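Local atomic coordinates of protein-glutaminase (Chryseobacterium proteolyticum, PDB entry 2ZK9), a protein that deamidates the side-chain amide groups of glutamine residues in proteins, converting them to glutamate and releasing ammonia. Residues V84-S89 with R100-S105. Numbering follows the deposited sequence. Where two conformers were deposited one is given.
Sequences VAILVS and RIIDPS
Val88 and Arg100 form a hydrogen-bonded pair of an antiparallel beta hairpin, Val88 N to Arg100 O at 2.8 Å and Arg100 N to Val88 O at 2.9 Å. Ile102 N donates to Ile86 O over 3.0 Å. Between these rungs, Leu87 CD1 meets Ile101 CD1 at 3.8 Å, crossing at a slant. On the other face Ile86 CG1 lies against Ile102 CB, and Val88 CG2 touches Ile102 CD1, a layer covered by helices 8-19 and 42-55. Ala85 CB sits 3.6 Å from Ile102 O, a buried carbonyl with no partner in the model, and 3.7 Å from Asp103 CB. With CG anti to the backbone N (chi1 -178°), Asp103 carries its carboxylate past this methyl. Ser105 N meets Asp103 OD1 at 3.0 Å from above the carboxylate plane (45° out), closing an Asx turn; Ser105 OG comes from the syn side, nearer that plane. OD2 is hydrogen-bonded to His83 NE2 and Trp117 NE1. With an alanine in place of Asp103, both would probably lose this shared partner, and Ser105 the oxygen its N and OG meet. The His83-Asp103 pair, near Cys42, is consistent with a Cys-His-Asp triad as in papain-clan relatives, set at the hairpin's open end.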
ATOM      1  N   VAL A  84       2.027   5.315  -1.342  1.00  8.04           N
ATOM      2  CA  VAL A  84       1.075   5.209  -0.271  1.00  7.54           C
ATOM      3  C   VAL A  84       1.021   3.751   0.185  1.00  7.37           C
ATOM      4  O   VAL A  84       1.135   2.838  -0.633  1.00  8.29           O
ATOM      5  CB  VAL A  84      -0.325   5.744  -0.686  1.00  7.95           C
ATOM      6  CG1 VAL A  84      -0.892   5.036  -1.891  1.00  9.86           C
ATOM      7  CG2 VAL A  84      -1.296   5.701   0.473  1.00  9.19           C
ATOM      8  N   ALA A  85       0.781   3.560   1.471  1.00  7.51           N
ATOM      9  CA  ALA A  85       0.484   2.277   2.048  1.00  7.39           C
ATOM     10  C   ALA A  85      -0.385   2.495   3.290  1.00  7.62           C
ATOM     11  O   ALA A  85      -0.700   3.607   3.661  1.00  8.42           O
ATOM     12  CB  ALA A  85       1.762   1.495   2.351  1.00  8.88           C
ATOM     13  N   ILE A  86      -0.812   1.373   3.899  1.00  7.53           N
ATOM     14  CA  ILE A  86      -1.627   1.469   5.109  1.00  7.55           C
ATOM     15  C   ILE A  86      -0.736   1.530   6.328  1.00  7.71           C
ATOM     16  O   ILE A  86       0.287   0.846   6.419  1.00  8.77           O
ATOM     17  CB  ILE A  86      -2.670   0.324   5.195  1.00  7.53           C
ATOM     18  CG1 ILE A  86      -2.076  -1.078   5.271  1.00  8.63           C
ATOM     19  CG2 ILE A  86      -3.688   0.482   4.082  1.00  8.82           C
ATOM     20  CD1 ILE A  86      -3.064  -2.116   5.724  1.00  8.80           C
ATOM     21  N   LEU A  87      -1.147   2.369   7.278  1.00  7.95           N
ATOM     22  CA  LEU A  87      -0.471   2.625   8.529  1.00  8.52           C
ATOM     23  C   LEU A  87      -1.405   2.143   9.646  1.00  8.58           C
ATOM     24  O   LEU A  87      -2.443   2.769   9.893  1.00  9.18           O
ATOM     25  CB  LEU A  87      -0.126   4.108   8.672  1.00  9.22           C
ATOM     26  CG  LEU A  87       0.614   4.489   9.934  1.00  9.84           C
ATOM     27  CD1 LEU A  87       2.026   3.926   9.941  1.00 11.30           C
ATOM     28  CD2 LEU A  87       0.612   5.984  10.119  1.00 11.68           C
ATOM     29  N   VAL A  88      -1.090   0.992  10.224  1.00  9.00           N
ATOM     30  CA  VAL A  88      -1.942   0.275  11.149  0.56  9.19           C
ATOM     31  C   VAL A  88      -1.506   0.536  12.582  1.00  9.64           C
ATOM     32  O   VAL A  88      -0.348   0.526  12.918  1.00 14.22           O
ATOM     33  CB  VAL A  88      -1.859  -1.230  10.829  0.56  9.49           C
ATOM     34  CG1 VAL A  88      -2.843  -2.061  11.670  0.56 10.77           C
ATOM     35  CG2 VAL A  88      -2.129  -1.457   9.354  0.56  9.40           C
ATOM     36  N   SER A  89      -2.481   0.836  13.450  1.00  9.63           N
ATOM     37  CA  SER A  89      -2.240   0.983  14.850  1.00  9.53           C
ATOM     38  C   SER A  89      -2.641  -0.269  15.582  1.00 10.26           C
ATOM     39  O   SER A  89      -3.668  -0.859  15.266  1.00 10.89           O
ATOM     40  CB  SER A  89      -3.101   2.113  15.401  1.00 10.49           C
ATOM     41  OG  SER A  89      -2.682   3.392  14.914  1.00 11.07           O
ATOM     42  N   ARG A 100       2.550   0.496  12.482  1.00  9.91           N
ATOM     43  CA  ARG A 100       3.401  -0.095  11.443  1.00  9.74           C
ATOM     44  C   ARG A 100       2.770   0.105  10.084  1.00  9.39           C
ATOM     45  O   ARG A 100       1.546   0.054   9.956  1.00 10.55           O
ATOM     46  CB  ARG A 100       3.610  -1.580  11.651  1.00 10.77           C
ATOM     47  CG  ARG A 100       4.366  -2.002  12.883  1.00 12.34           C
ATOM     48  CD  ARG A 100       5.825  -1.698  12.804  1.00 15.54           C
ATOM     49  NE  ARG A 100       6.550  -2.204  14.004  1.00 16.64           N
ATOM     50  CZ  ARG A 100       6.652  -1.480  15.105  1.00 22.58           C
ATOM     51  NH1 ARG A 100       6.107  -0.260  15.235  1.00 22.82           N
ATOM     52  NH2 ARG A 100       7.328  -2.034  16.111  1.00 32.42           N
ATOM     53  N   ILE A 101       3.607   0.255   9.068  1.00  8.89           N
ATOM     54  CA  ILE A 101       3.175   0.145   7.707  1.00  8.39           C
ATOM     55  C   ILE A 101       3.057  -1.310   7.299  1.00  8.49           C
ATOM     56  O   ILE A 101       3.899  -2.133   7.657  1.00  9.67           O
ATOM     57  CB  ILE A 101       4.198   0.843   6.765  1.00  8.85           C
ATOM     58  CG1 ILE A 101       4.259   2.343   7.001  1.00  9.61           C
ATOM     59  CG2 ILE A 101       3.952   0.495   5.312  1.00  9.48           C
ATOM     60  CD1 ILE A 101       3.084   3.152   6.415  1.00 10.12           C
ATOM     61  N   ILE A 102       1.990  -1.617   6.531  1.00  8.50           N
ATOM     62  CA  ILE A 102       1.916  -2.871   5.788  1.00  8.87           C
ATOM     63  C   ILE A 102       2.020  -2.519   4.335  1.00  8.62           C
ATOM     64  O   ILE A 102       1.196  -1.762   3.788  1.00  8.50           O
ATOM     65  CB  ILE A 102       0.667  -3.687   6.125  1.00  9.25           C
ATOM     66  CG1 ILE A 102       0.726  -4.136   7.610  1.00 10.46           C
ATOM     67  CG2 ILE A 102       0.545  -4.838   5.182  1.00  9.54           C
ATOM     68  CD1 ILE A 102      -0.485  -4.900   8.099  1.00 11.33           C
ATOM     69  N   ASP A 103       3.061  -3.027   3.663  1.00  8.53           N
ATOM     70  CA  ASP A 103       3.234  -2.781   2.252  1.00  8.50           C
ATOM     71  C   ASP A 103       4.061  -3.924   1.637  1.00  8.45           C
ATOM     72  O   ASP A 103       5.269  -3.811   1.464  1.00  8.90           O
ATOM     73  CB  ASP A 103       3.949  -1.469   1.951  1.00  8.70           C
ATOM     74  CG  ASP A 103       4.087  -1.194   0.487  1.00  8.90           C
ATOM     75  OD1 ASP A 103       3.590  -2.028  -0.343  1.00  8.73           O
ATOM     76  OD2 ASP A 103       4.672  -0.160   0.146  1.00  9.84           O
ATOM     77  N   PRO A 104       3.404  -5.006   1.264  1.00  8.48           N
ATOM     78  CA  PRO A 104       4.112  -6.129   0.616  1.00  8.86           C
ATOM     79  C   PRO A 104       4.729  -5.833  -0.713  1.00  8.88           C
ATOM     80  O   PRO A 104       5.469  -6.687  -1.216  1.00 11.08           O
ATOM     81  CB  PRO A 104       3.004  -7.193   0.518  1.00  9.26           C
ATOM     82  CG  PRO A 104       2.075  -6.907   1.634  1.00  9.74           C
ATOM     83  CD  PRO A 104       2.021  -5.392   1.616  1.00  9.33           C
ATOM     84  N   SER A 105       4.471  -4.702  -1.338  1.00  8.67           N
ATOM     85  CA  SER A 105       5.215  -4.335  -2.548  0.78  9.05           C
ATOM     86  C   SER A 105       6.681  -3.989  -2.258  1.00  9.09           C
ATOM     87  O   SER A 105       7.481  -4.076  -3.148  1.00 11.46           O
ATOM     88  CB  SER A 105       4.537  -3.249  -3.373  0.78  9.27           C
ATOM     89  OG  SER A 105       4.613  -1.930  -2.804  0.78  7.91           O
TER